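Local structure of histidine--tRNA ligase (Thermus thermophilus, 1H4V) at residues Glu16-Gln21 and Pro324-Pro329; Val24-Lys29 and Lys152-Arg157; Ser164-Pro169 and Leu257-Asp262; Leu331-Leu336 and Phe345-Ala350; Thr337-Ala342 and Asp387-Gly392. The protein joins L-histidine to tRNA(His) at the expense of ATP, releasing AMP and diphosphate, and works as a class II homodimer. One frame throughout, in Å; residues are numbered along the deposited sequence.

Contact 1: Glu16-Gln21 and Pro324-Pro329; sequences ELRMHQ and PEEKGP. With SO4 (sulfate ion), chain B.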
# COMPACT_ATOMS: atom_id res chain seq x y z
N GLU A 16 -2.76 -14.29 -5.14
CA GLU A 16 -3.39 -13.09 -5.67
C GLU A 16 -2.62 -11.85 -5.20
O GLU A 16 -2.33 -10.96 -5.99
CB GLU A 16 -4.85 -13.02 -5.21
CG GLU A 16 -5.51 -11.69 -5.49
CD GLU A 16 -6.84 -11.83 -6.19
OE1 GLU A 16 -7.77 -12.43 -5.61
OE2 GLU A 16 -6.95 -11.33 -7.33
N LEU A 17 -2.30 -11.81 -3.92
CA LEU A 17 -1.56 -10.67 -3.37
C LEU A 17 -0.19 -10.59 -4.03
O LEU A 17 0.26 -9.50 -4.42
CB LEU A 17 -1.37 -10.84 -1.86
CG LEU A 17 -1.25 -9.62 -0.95
CD1 LEU A 17 -0.31 -9.99 0.20
CD2 LEU A 17 -0.72 -8.41 -1.68
N ARG A 18 0.48 -11.73 -4.14
CA ARG A 18 1.81 -11.77 -4.72
C ARG A 18 1.80 -11.29 -6.17
O ARG A 18 2.73 -10.62 -6.61
CB ARG A 18 2.41 -13.17 -4.58
CG ARG A 18 2.91 -13.48 -3.16
CD ARG A 18 3.28 -14.95 -2.98
NE ARG A 18 4.25 -15.39 -3.98
CZ ARG A 18 4.33 -16.63 -4.45
NH1 ARG A 18 3.48 -17.55 -4.02
NH2 ARG A 18 5.25 -16.95 -5.36
N MET A 19 0.73 -11.60 -6.89
CA MET A 19 0.62 -11.17 -8.27
C MET A 19 0.52 -9.63 -8.30
O MET A 19 1.18 -8.99 -9.10
CB MET A 19 -0.61 -11.79 -8.93
CG MET A 19 -0.64 -11.61 -10.43
SD MET A 19 0.92 -12.14 -11.21
CE MET A 19 0.67 -13.89 -11.29
N HIS A 20 -0.30 -9.06 -7.42
CA HIS A 20 -0.47 -7.61 -7.34
C HIS A 20 0.85 -6.93 -6.99
O HIS A 20 1.19 -5.88 -7.55
CB HIS A 20 -1.50 -7.22 -6.28
CG HIS A 20 -2.92 -7.30 -6.75
ND1 HIS A 20 -3.89 -6.41 -6.34
CD2 HIS A 20 -3.53 -8.16 -7.61
CE1 HIS A 20 -5.04 -6.71 -6.92
NE2 HIS A 20 -4.85 -7.77 -7.70
N GLN A 21 1.60 -7.53 -6.07
CA GLN A 21 2.87 -6.96 -5.65
C GLN A 21 3.90 -7.01 -6.77
O GLN A 21 4.74 -6.12 -6.87
CB GLN A 21 3.39 -7.67 -4.40
CG GLN A 21 2.40 -7.59 -3.23
CD GLN A 21 2.85 -8.32 -2.00
OE1 GLN A 21 3.30 -9.46 -2.08
NE2 GLN A 21 2.71 -7.68 -0.84
N PRO A 324 5.08 -19.21 -8.96
CA PRO A 324 5.67 -20.34 -8.23
C PRO A 324 5.05 -20.47 -6.84
O PRO A 324 4.26 -19.62 -6.41
CB PRO A 324 7.15 -19.98 -8.18
CG PRO A 324 7.13 -18.48 -8.18
CD PRO A 324 6.09 -18.17 -9.22
N GLU A 325 5.40 -21.53 -6.13
CA GLU A 325 4.86 -21.75 -4.80
C GLU A 325 5.56 -20.87 -3.76
O GLU A 325 6.72 -20.50 -3.92
CB GLU A 325 5.00 -23.22 -4.39
CG GLU A 325 4.24 -24.19 -5.29
CD GLU A 325 2.78 -23.81 -5.46
OE1 GLU A 325 2.12 -23.52 -4.45
OE2 GLU A 325 2.29 -23.82 -6.62
N GLU A 326 4.82 -20.53 -2.71
CA GLU A 326 5.33 -19.71 -1.62
C GLU A 326 6.55 -20.42 -1.04
O GLU A 326 6.52 -21.63 -0.81
CB GLU A 326 4.26 -19.57 -0.53
CG GLU A 326 4.58 -18.59 0.60
CD GLU A 326 4.38 -17.13 0.20
OE1 GLU A 326 5.22 -16.60 -0.57
OE2 GLU A 326 3.39 -16.52 0.65
N LYS A 327 7.63 -19.68 -0.82
CA LYS A 327 8.83 -20.30 -0.26
C LYS A 327 8.54 -20.76 1.17
O LYS A 327 7.72 -20.17 1.87
CB LYS A 327 10.00 -19.32 -0.25
CG LYS A 327 11.35 -20.01 -0.12
CD LYS A 327 12.41 -19.11 0.51
CE LYS A 327 12.10 -18.86 1.98
NZ LYS A 327 13.19 -18.12 2.68
N GLY A 328 9.22 -21.83 1.59
CA GLY A 328 9.02 -22.34 2.93
C GLY A 328 10.05 -21.81 3.91
O GLY A 328 11.01 -21.16 3.51
N PRO A 329 9.88 -22.06 5.21
CA PRO A 329 10.85 -21.56 6.18
C PRO A 329 12.19 -22.27 6.02
O PRO A 329 12.26 -23.36 5.44
CB PRO A 329 10.19 -21.89 7.51
CG PRO A 329 9.50 -23.17 7.21
CD PRO A 329 8.84 -22.87 5.88
S SO4 B . 7.17 -13.58 -5.31
O1 SO4 B . 7.22 -14.90 -5.97
O2 SO4 B . 7.18 -12.51 -6.32
O3 SO4 B . 8.33 -13.41 -4.42
O4 SO4 B . 5.94 -13.50 -4.50
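The guanidinium of Arg18 has Glu326 OE1 over one face, while Pro324 O and the sulfate lie at its edge. The carboxylate of Glu326 is turned 32° from the guanidinium plane, and its OE1 lies 3.7 Å from Arg18 NE, a long salt bridge of charges only, OE1 lying well out of the plane in which the N-H groups point. Pro324 O accepts from both terminal nitrogens: Arg18 NH2 at 3.0 Å, well above the carbonyl plane, and Arg18 NH1 at 3.3 Å, tilted from it toward the same face. A bend at chi3 (55°) turns this edge to Pro324 O and the sulfate. The contact ties helix 14-33 of the catalytic region to the loop from helix 309-318 to strand 331-335 of the anticodon-binding domain. The sulfate, probably from the crystallisation liquor, takes a nearly straight bond from Arg18 NE to O4 (2.6 Å, 165°) and a second from Arg18 NH2 to O1 (2.9 Å); Arg22 NE supplies another. A methionine here would probably leave Pro324 O without these two donors, Glu326 without this opposite charge and the sulfate without two of its N-H donors. Lys15 pairs with Glu325, and Leu37 of the second subunit packs on Glu326.

Contact 2: Val24-Lys29 and Lys152-Arg157; sequences VATARK and KELGLR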
# COMPACT_ATOMS: atom_id res chain seq x y z
N VAL A 24 2.96 -4.18 -9.30
CA VAL A 24 3.36 -2.86 -8.80
C VAL A 24 4.88 -2.74 -8.76
O VAL A 24 5.42 -1.69 -9.12
CB VAL A 24 2.73 -2.58 -7.39
CG1 VAL A 24 3.38 -1.37 -6.76
CG2 VAL A 24 1.22 -2.31 -7.54
N ALA A 25 5.58 -3.79 -8.34
CA ALA A 25 7.05 -3.76 -8.28
C ALA A 25 7.62 -3.53 -9.67
O ALA A 25 8.64 -2.85 -9.83
CB ALA A 25 7.60 -5.07 -7.70
N THR A 26 6.98 -4.09 -10.69
CA THR A 26 7.44 -3.91 -12.05
C THR A 26 7.23 -2.46 -12.50
O THR A 26 8.12 -1.87 -13.11
CB THR A 26 6.72 -4.85 -13.00
OG1 THR A 26 7.10 -6.19 -12.70
CG2 THR A 26 7.07 -4.53 -14.45
N ALA A 27 6.06 -1.90 -12.21
CA ALA A 27 5.80 -0.51 -12.59
C ALA A 27 6.82 0.37 -11.87
O ALA A 27 7.37 1.30 -12.46
CB ALA A 27 4.38 -0.11 -12.19
N ARG A 28 7.07 0.08 -10.59
CA ARG A 28 8.02 0.88 -9.85
C ARG A 28 9.39 0.88 -10.53
O ARG A 28 10.02 1.93 -10.65
CB ARG A 28 8.16 0.39 -8.39
CG ARG A 28 9.31 1.06 -7.64
CD ARG A 28 9.45 0.62 -6.18
NE ARG A 28 8.44 1.22 -5.31
CZ ARG A 28 7.37 0.58 -4.83
NH1 ARG A 28 7.17 -0.70 -5.12
NH2 ARG A 28 6.50 1.22 -4.06
N LYS A 29 9.84 -0.29 -10.98
CA LYS A 29 11.15 -0.39 -11.64
C LYS A 29 11.22 0.42 -12.93
O LYS A 29 12.16 1.18 -13.14
CB LYS A 29 11.50 -1.85 -11.93
CG LYS A 29 12.83 -2.03 -12.69
CD LYS A 29 13.13 -3.50 -12.99
CE LYS A 29 12.20 -4.08 -14.06
NZ LYS A 29 12.58 -5.46 -14.48
N LYS A 152 4.86 -4.94 -21.05
CA LYS A 152 5.74 -5.87 -21.73
C LYS A 152 6.65 -6.56 -20.72
O LYS A 152 6.89 -7.75 -20.82
CB LYS A 152 6.59 -5.13 -22.77
CG LYS A 152 6.73 -5.85 -24.09
CD LYS A 152 5.44 -5.76 -24.90
CE LYS A 152 5.53 -6.55 -26.20
NZ LYS A 152 5.60 -8.02 -25.96
N GLU A 153 7.15 -5.80 -19.75
CA GLU A 153 8.04 -6.34 -18.72
C GLU A 153 7.33 -7.37 -17.85
O GLU A 153 7.98 -8.23 -17.26
CB GLU A 153 8.58 -5.22 -17.83
CG GLU A 153 9.53 -4.27 -18.54
CD GLU A 153 10.94 -4.84 -18.70
OE1 GLU A 153 11.67 -4.33 -19.58
OE2 GLU A 153 11.31 -5.76 -17.94
N LEU A 154 6.00 -7.28 -17.78
CA LEU A 154 5.22 -8.22 -16.99
C LEU A 154 5.10 -9.55 -17.72
O LEU A 154 4.63 -10.53 -17.15
CB LEU A 154 3.82 -7.66 -16.72
CG LEU A 154 3.73 -6.45 -15.79
CD1 LEU A 154 2.32 -5.94 -15.76
CD2 LEU A 154 4.19 -6.84 -14.40
N GLY A 155 5.51 -9.57 -18.98
CA GLY A 155 5.45 -10.79 -19.76
C GLY A 155 4.29 -10.84 -20.74
O GLY A 155 4.18 -11.78 -21.54
N LEU A 156 3.42 -9.84 -20.70
CA LEU A 156 2.29 -9.81 -21.61
C LEU A 156 2.76 -9.59 -23.04
O LEU A 156 3.71 -8.84 -23.28
CB LEU A 156 1.32 -8.70 -21.20
CG LEU A 156 0.57 -8.88 -19.88
CD1 LEU A 156 -0.20 -7.62 -19.52
CD2 LEU A 156 -0.38 -10.08 -20.01
N ARG A 157 2.11 -10.26 -23.98
CA ARG A 157 2.42 -10.11 -25.40
C ARG A 157 1.10 -9.87 -26.11
O ARG A 157 0.05 -9.91 -25.49
CB ARG A 157 3.12 -11.35 -25.97
CG ARG A 157 2.53 -12.67 -25.54
CD ARG A 157 3.50 -13.40 -24.64
NE ARG A 157 2.87 -14.56 -24.01
CZ ARG A 157 3.51 -15.44 -23.26
NH1 ARG A 157 4.82 -15.29 -23.04
NH2 ARG A 157 2.86 -16.45 -22.71
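Thr26 and Leu154 make the tight part of this contact: Leu154 CD2 presses on the branch point of the threonine, 3.4 Å from Thr26 OG1 and 3.5 Å from Thr26 CB. The hydroxyl touched in this way is hydrogen-bonded to Arg22 O, one turn back in its own helix. With Thr26 CG2 anti to the backbone N, the methyl turns to the aliphatic base of Glu153, where CG2 and CB are 3.8 Å apart. Leu154 also packs on Val312, so it touches both helix 14-33 and helix 309-318. It lies in the Schellman motif that ends helix 137-153, closed by Gly155, whose positive phi (103°) would drive a beta carbon into the carbonyl oxygen of the residue before. Through this turn the helix end lies against the flank of helix 14-33, within the catalytic region. The outer side is looser. Lys29, exposed, crosses Glu153 at about a right angle, and their link is a long salt bridge of 3.7 Å from Lys29 NZ to Glu153 OE2. Glu149 brings a like charge close to Glu153 OE1, which Lys29 probably offsets in part. Pro353 of the second subunit packs on both Lys29 and Glu153.

Contact 3: Ser164-Pro169 and Leu257-Asp262; sequences SSVGDP and LVRGLD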
# COMPACT_ATOMS: atom_id res chain seq x y z
N SER A 164 -4.49 8.43 -30.69
CA SER A 164 -5.43 9.37 -31.26
C SER A 164 -5.22 10.74 -30.64
O SER A 164 -4.30 10.94 -29.84
CB SER A 164 -6.87 8.91 -31.00
OG SER A 164 -7.81 9.84 -31.53
N SER A 165 -6.09 11.68 -31.00
CA SER A 165 -6.01 13.03 -30.49
C SER A 165 -7.40 13.62 -30.32
O SER A 165 -8.32 13.27 -31.06
CB SER A 165 -5.21 13.92 -31.44
OG SER A 165 -5.28 15.28 -31.04
N VAL A 166 -7.55 14.51 -29.35
CA VAL A 166 -8.83 15.16 -29.12
C VAL A 166 -8.71 16.66 -29.43
O VAL A 166 -9.62 17.44 -29.13
CB VAL A 166 -9.33 14.95 -27.68
CG1 VAL A 166 -9.58 13.47 -27.44
CG2 VAL A 166 -8.31 15.48 -26.69
N GLY A 167 -7.58 17.04 -30.02
CA GLY A 167 -7.32 18.42 -30.41
C GLY A 167 -7.28 19.50 -29.34
O GLY A 167 -7.31 19.21 -28.14
N ASP A 168 -7.20 20.75 -29.77
CA ASP A 168 -7.18 21.88 -28.86
C ASP A 168 -8.62 22.33 -28.61
O ASP A 168 -9.50 22.04 -29.41
CB ASP A 168 -6.36 23.03 -29.44
CG ASP A 168 -4.90 22.65 -29.66
OD1 ASP A 168 -4.35 21.90 -28.83
OD2 ASP A 168 -4.30 23.11 -30.66
N PRO A 169 -8.88 23.02 -27.49
CA PRO A 169 -10.23 23.49 -27.16
C PRO A 169 -10.99 24.22 -28.27
O PRO A 169 -12.22 24.16 -28.33
CB PRO A 169 -10.02 24.34 -25.91
CG PRO A 169 -8.59 24.76 -26.00
CD PRO A 169 -7.91 23.52 -26.49
N LEU A 257 -11.30 6.52 -30.29
CA LEU A 257 -10.81 6.91 -28.97
C LEU A 257 -11.24 8.34 -28.71
O LEU A 257 -10.84 9.25 -29.43
CB LEU A 257 -9.29 6.83 -28.92
CG LEU A 257 -8.65 6.00 -27.82
CD1 LEU A 257 -7.15 6.20 -27.87
CD2 LEU A 257 -9.21 6.41 -26.46
N VAL A 258 -12.05 8.56 -27.68
CA VAL A 258 -12.52 9.91 -27.39
C VAL A 258 -12.42 10.28 -25.91
O VAL A 258 -12.39 9.42 -25.04
CB VAL A 258 -13.99 10.09 -27.85
CG1 VAL A 258 -14.35 11.57 -27.84
CG2 VAL A 258 -14.18 9.51 -29.24
N ARG A 259 -12.35 11.59 -25.66
CA ARG A 259 -12.28 12.14 -24.31
C ARG A 259 -13.28 13.29 -24.28
O ARG A 259 -13.03 14.36 -24.84
CB ARG A 259 -10.87 12.66 -24.02
CG ARG A 259 -9.75 11.66 -24.25
CD ARG A 259 -9.74 10.51 -23.24
NE ARG A 259 -8.57 9.65 -23.47
CZ ARG A 259 -8.41 8.44 -22.96
NH1 ARG A 259 -9.34 7.92 -22.19
NH2 ARG A 259 -7.32 7.74 -23.24
N GLY A 260 -14.41 13.06 -23.62
CA GLY A 260 -15.46 14.07 -23.56
C GLY A 260 -15.26 15.28 -22.68
O GLY A 260 -15.73 16.37 -23.01
N LEU A 261 -14.56 15.11 -21.55
CA LEU A 261 -14.34 16.22 -20.63
C LEU A 261 -13.54 17.35 -21.26
O LEU A 261 -12.61 17.11 -22.03
CB LEU A 261 -13.65 15.72 -19.37
CG LEU A 261 -14.46 14.69 -18.58
CD1 LEU A 261 -13.65 14.19 -17.39
CD2 LEU A 261 -15.78 15.30 -18.12
N ASP A 262 -13.91 18.58 -20.91
CA ASP A 262 -13.27 19.77 -21.46
C ASP A 262 -11.79 19.99 -21.16
O ASP A 262 -11.14 20.80 -21.83
CB ASP A 262 -14.06 21.01 -21.02
CG ASP A 262 -15.45 21.08 -21.65
OD1 ASP A 262 -15.53 21.36 -22.86
OD2 ASP A 262 -16.45 20.85 -20.93
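Gly167 N donates to Ser165 OG at 3.1 Å and 163°, closing an ST turn around Val166, the residue that packs on Arg259. The turn ends strand 160-165 of the large mixed sheet of the class II catalytic domain, and the facing loop, Leu257-Asp262, follows the neighbouring strand 251-253. Its sequence, LVRGLD, belongs to the histidine-specific HisA signature of histidyl-tRNA synthetases. The touching parts, Ser164-Val166 and Leu257-Arg259, run only 26° apart, and Val166 faces Arg259 much as Ser164 faces Leu257.

Val166 has CG1 anti to its carbonyl carbon (chi1 -64°), and this methyl rests against the aliphatic base of the arginine, 3.7 Å from both Arg259 CB and Arg259 CG. One step back, Ser164 CB meets Leu257 CB at 3.8 Å; Ser164 OG lies 3.7 Å from Leu257 O without bonding to it, and has a weak hydrogen bond to Glu254 O instead. No hydrogen bond crosses the two segments, so they are held to each other by van der Waals contact, while backbone bonds from Ser164, Val166 and Gly167 run to Ala268 of strand 267-272 and to Arg266 just before it. Asp168 adds a salt bridge to Arg266, and Arg172 donates to Arg259 O. The arginine chain bends at chi2 and leads away from Val166, bringing one face of its guanidinium over Leu257 CD2, which lies 4.0 Å from that plane and nearer its border than its middle.

Contact 4: Leu331-Leu336 and Phe345-Ala350; sequences LYLIPL and FYLAEA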
# COMPACT_ATOMS: atom_id res chain seq x y z
N LEU A 331 13.88 -23.29 8.55
CA LEU A 331 13.87 -24.31 9.58
C LEU A 331 12.50 -24.50 10.23
O LEU A 331 11.86 -23.53 10.65
CB LEU A 331 14.89 -23.95 10.67
CG LEU A 331 14.96 -24.82 11.94
CD1 LEU A 331 15.52 -26.19 11.59
CD2 LEU A 331 15.84 -24.14 13.00
N TYR A 332 12.04 -25.75 10.29
CA TYR A 332 10.77 -26.08 10.93
C TYR A 332 11.10 -27.02 12.09
O TYR A 332 11.43 -28.19 11.88
CB TYR A 332 9.81 -26.76 9.96
CG TYR A 332 8.41 -26.86 10.53
CD1 TYR A 332 7.63 -25.73 10.71
CD2 TYR A 332 7.89 -28.09 10.94
CE1 TYR A 332 6.36 -25.80 11.29
CE2 TYR A 332 6.63 -28.17 11.52
CZ TYR A 332 5.87 -27.03 11.70
OH TYR A 332 4.63 -27.11 12.30
N LEU A 333 11.00 -26.50 13.31
CA LEU A 333 11.30 -27.24 14.53
C LEU A 333 10.16 -28.11 15.05
O LEU A 333 9.04 -27.65 15.22
CB LEU A 333 11.71 -26.27 15.63
CG LEU A 333 13.15 -25.79 15.55
CD1 LEU A 333 13.32 -24.47 16.29
CD2 LEU A 333 14.06 -26.88 16.12
N ILE A 334 10.48 -29.37 15.33
CA ILE A 334 9.49 -30.32 15.83
C ILE A 334 9.81 -30.70 17.28
O ILE A 334 10.78 -31.42 17.54
CB ILE A 334 9.46 -31.61 14.98
CG1 ILE A 334 9.00 -31.31 13.56
CG2 ILE A 334 8.55 -32.66 15.62
CD1 ILE A 334 10.01 -30.59 12.73
N PRO A 335 9.00 -30.22 18.24
CA PRO A 335 9.25 -30.57 19.65
C PRO A 335 8.71 -31.98 19.85
O PRO A 335 7.64 -32.31 19.36
CB PRO A 335 8.45 -29.51 20.41
CG PRO A 335 7.31 -29.21 19.49
CD PRO A 335 7.95 -29.20 18.11
N LEU A 336 9.46 -32.83 20.54
CA LEU A 336 9.01 -34.20 20.76
C LEU A 336 8.27 -34.36 22.08
O LEU A 336 7.43 -35.24 22.23
CB LEU A 336 10.19 -35.17 20.67
CG LEU A 336 10.85 -35.09 19.30
CD1 LEU A 336 12.05 -36.02 19.24
CD2 LEU A 336 9.83 -35.44 18.24
N PHE A 345 10.47 -22.76 20.61
CA PHE A 345 10.16 -21.35 20.45
C PHE A 345 11.40 -20.52 20.75
O PHE A 345 11.73 -19.61 20.00
CB PHE A 345 9.00 -20.99 21.39
CG PHE A 345 8.82 -19.51 21.62
CD1 PHE A 345 8.67 -18.63 20.55
CD2 PHE A 345 8.74 -19.00 22.91
CE1 PHE A 345 8.43 -17.27 20.76
CE2 PHE A 345 8.50 -17.63 23.14
CZ PHE A 345 8.35 -16.77 22.06
N TYR A 346 12.10 -20.85 21.83
CA TYR A 346 13.31 -20.10 22.22
C TYR A 346 14.38 -20.20 21.15
O TYR A 346 15.06 -19.22 20.86
CB TYR A 346 13.88 -20.62 23.53
CG TYR A 346 12.90 -20.56 24.68
CD1 TYR A 346 12.99 -21.46 25.74
CD2 TYR A 346 11.89 -19.60 24.71
CE1 TYR A 346 12.08 -21.41 26.79
CE2 TYR A 346 10.99 -19.54 25.76
CZ TYR A 346 11.09 -20.45 26.80
OH TYR A 346 10.20 -20.40 27.85
N LEU A 347 14.53 -21.39 20.57
CA LEU A 347 15.52 -21.61 19.53
C LEU A 347 15.14 -20.85 18.26
O LEU A 347 15.98 -20.17 17.67
CB LEU A 347 15.66 -23.11 19.23
CG LEU A 347 16.58 -23.46 18.05
CD1 LEU A 347 17.95 -22.86 18.27
CD2 LEU A 347 16.67 -24.98 17.91
N ALA A 348 13.89 -20.97 17.83
CA ALA A 348 13.45 -20.26 16.63
C ALA A 348 13.64 -18.75 16.81
O ALA A 348 14.09 -18.06 15.90
CB ALA A 348 11.98 -20.58 16.34
N GLU A 349 13.30 -18.23 17.99
CA GLU A 349 13.47 -16.80 18.23
C GLU A 349 14.93 -16.38 18.17
O GLU A 349 15.24 -15.26 17.77
CB GLU A 349 12.87 -16.41 19.58
CG GLU A 349 11.54 -15.66 19.47
CD GLU A 349 11.65 -14.39 18.64
OE1 GLU A 349 12.51 -13.54 18.96
OE2 GLU A 349 10.88 -14.24 17.66
N ALA A 350 15.83 -17.29 18.54
CA ALA A 350 17.26 -17.00 18.51
C ALA A 350 17.80 -16.97 17.08
O ALA A 350 18.86 -16.41 16.82
CB ALA A 350 18.02 -18.06 19.32
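Leu333 and Leu347 reach each other through different first torsions. Leu333 has CG anti to its carbonyl carbon (chi1 -80°), whereas Leu347 has CG anti to the backbone N (chi1 174°), which swings its isobutyl group from the helix toward the sheet. The two side chains then cross at about a right angle. Leu347 CD2 touches both methyls of its partner, at 3.7 Å from Leu333 CD2 and 3.8 Å from Leu333 CD1. The second of these methyls does most of the work: it also lies 3.8 Å from Leu347 CG, and it reaches along the helix to Ala348, where Leu333 CD1 and Ala348 CB stand 4.1 Å apart. Ala348 N lies 3.9 Å from Leu333 CD1, a closeness consistent with the small alanine. This is the interior of a beta-alpha-beta unit in the anticodon-binding domain: strand 331-335 leads into helix 338-351, which packs over the sheet before the chain returns in the adjacent, parallel strand 357-359. Leu333 is further covered by Ala344 and Tyr359, and Ala348 lies on Ala357 and Tyr359, so the same helix spans both strands. Leu347 leans the other way, onto Val394 of strand 393-398. The far side of the helix meets the second subunit, where Tyr346 OH is hydrogen-bonded to ND1 of His243 of that chain.

Contact 5: Thr337-Ala342 and Asp387-Gly392; sequences TEEAVA and DELRAG
The start of helix 338-351 comes up beside helix 386-391, with the CA atoms of Ala340 and Leu389 7.2 Å apart. On its side Leu389 alone makes the contact, through CD1. Its CG is anti to the carbonyl carbon (chi1 -73°), and the chain reaches across to put CD1 against the first turn of the other helix, 3.8 Å from Ala340 CA and 3.9 Å from Ala340 CB. Glu339 runs alongside the same methyl, extended beyond CG and sliding past Leu389 in the opposite direction; its CD lies 4.0 Å from Leu389 CD1, and no hydrogen bond crosses between the segments. Thr337 touches more loosely, with OG1 4.3 Å from Leu389 CD1. Thr337 is the N-cap residue of helix 338-351; its OG1 accepts from Ala340 N at 3.3 Å and 137°, which helps fix the turn on which the leucine rests. The facing helix ends soon after in a Schellman motif at Gly392, whose positive phi suits glycine. Glu388, on the next position back from Leu389, turns to Thr395 instead. Ala340 and Val341 sit on Pro335 at the end of strand 331-335, Leu389 also touches Arg409, and Ile138 of the second subunit packs on Val341. The contact joins the helices that follow the inner strands 331-335 and 380-384 of the mixed sheet in the anticodon-binding domain.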
# COMPACT_ATOMS: atom_id res chain seq x y z
N THR A 337 8.60 -33.51 23.05
CA THR A 337 7.92 -33.57 24.34
C THR A 337 7.24 -32.22 24.53
O THR A 337 7.49 -31.27 23.79
CB THR A 337 8.89 -33.80 25.52
OG1 THR A 337 9.82 -32.71 25.61
CG2 THR A 337 9.65 -35.10 25.33
N GLU A 338 6.38 -32.15 25.55
CA GLU A 338 5.66 -30.93 25.85
C GLU A 338 6.60 -29.83 26.33
O GLU A 338 6.38 -28.66 26.05
CB GLU A 338 4.60 -31.20 26.92
CG GLU A 338 3.58 -30.08 27.05
CD GLU A 338 2.61 -30.03 25.88
OE1 GLU A 338 2.01 -28.95 25.67
OE2 GLU A 338 2.44 -31.05 25.18
N GLU A 339 7.64 -30.21 27.07
CA GLU A 339 8.59 -29.22 27.57
C GLU A 339 9.43 -28.65 26.43
O GLU A 339 9.93 -27.53 26.51
CB GLU A 339 9.54 -29.84 28.61
CG GLU A 339 10.62 -28.88 29.10
CD GLU A 339 11.78 -29.57 29.82
OE1 GLU A 339 12.81 -28.89 30.06
OE2 GLU A 339 11.68 -30.78 30.13
N ALA A 340 9.58 -29.44 25.36
CA ALA A 340 10.37 -29.02 24.21
C ALA A 340 9.67 -27.97 23.34
O ALA A 340 10.31 -27.29 22.54
CB ALA A 340 10.73 -30.24 23.38
N VAL A 341 8.36 -27.84 23.50
CA VAL A 341 7.58 -26.87 22.74
C VAL A 341 8.13 -25.46 23.01
O VAL A 341 8.39 -24.70 22.09
CB VAL A 341 6.10 -26.91 23.16
CG1 VAL A 341 5.32 -25.79 22.48
CG2 VAL A 341 5.50 -28.26 22.83
N ALA A 342 8.32 -25.14 24.28
CA ALA A 342 8.86 -23.84 24.67
C ALA A 342 10.29 -23.68 24.16
O ALA A 342 10.68 -22.62 23.68
CB ALA A 342 8.83 -23.70 26.17
N ASP A 387 16.36 -35.96 25.06
CA ASP A 387 17.79 -36.12 24.86
C ASP A 387 18.51 -34.82 24.47
O ASP A 387 19.50 -34.45 25.10
CB ASP A 387 18.06 -37.19 23.79
CG ASP A 387 17.46 -38.55 24.14
OD1 ASP A 387 16.21 -38.67 24.15
OD2 ASP A 387 18.23 -39.50 24.42
N GLU A 388 18.03 -34.13 23.44
CA GLU A 388 18.70 -32.89 23.05
C GLU A 388 18.52 -31.80 24.10
O GLU A 388 19.41 -30.97 24.28
CB GLU A 388 18.24 -32.37 21.68
CG GLU A 388 16.89 -32.85 21.18
CD GLU A 388 16.94 -34.25 20.61
OE1 GLU A 388 17.80 -34.49 19.73
OE2 GLU A 388 16.12 -35.10 21.02
N LEU A 389 17.40 -31.82 24.81
CA LEU A 389 17.17 -30.82 25.84
C LEU A 389 18.18 -30.95 26.97
O LEU A 389 18.73 -29.96 27.44
CB LEU A 389 15.74 -30.91 26.39
CG LEU A 389 14.62 -30.40 25.47
CD1 LEU A 389 13.32 -30.32 26.26
CD2 LEU A 389 14.97 -29.03 24.93
N ARG A 390 18.44 -32.18 27.41
CA ARG A 390 19.40 -32.41 28.49
C ARG A 390 20.82 -32.09 28.04
O ARG A 390 21.64 -31.65 28.84
CB ARG A 390 19.33 -33.87 28.96
N ALA A 391 21.10 -32.29 26.76
CA ALA A 391 22.43 -32.02 26.24
C ALA A 391 22.58 -30.60 25.71
O ALA A 391 23.67 -30.19 25.34
CB ALA A 391 22.76 -33.02 25.13
N GLY A 392 21.49 -29.84 25.68
CA GLY A 392 21.57 -28.48 25.16
C GLY A 392 22.00 -28.52 23.71
O GLY A 392 22.84 -27.74 23.27

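From the N terminus, helix 14-33 opens both contact 1 and contact 2. Contact 2 closes first, when the end of helix 137-153 returns to it. Contact 3 follows in series, closing a loop of mostly helical chain between strand 160-165 and the loop after strand 251-253, about 28 Å from contact 2 between centres. Contact 1 closes last of these, at the linker after helix 309-318, so that contacts 2 and 3 both nest within it. The chain then enters the anticodon-binding domain, where contacts 4 and 5 share helix 338-351, cross along the chain and touch through Pro335. Contacts 1, 2, 4 and 5 also meet the second subunit.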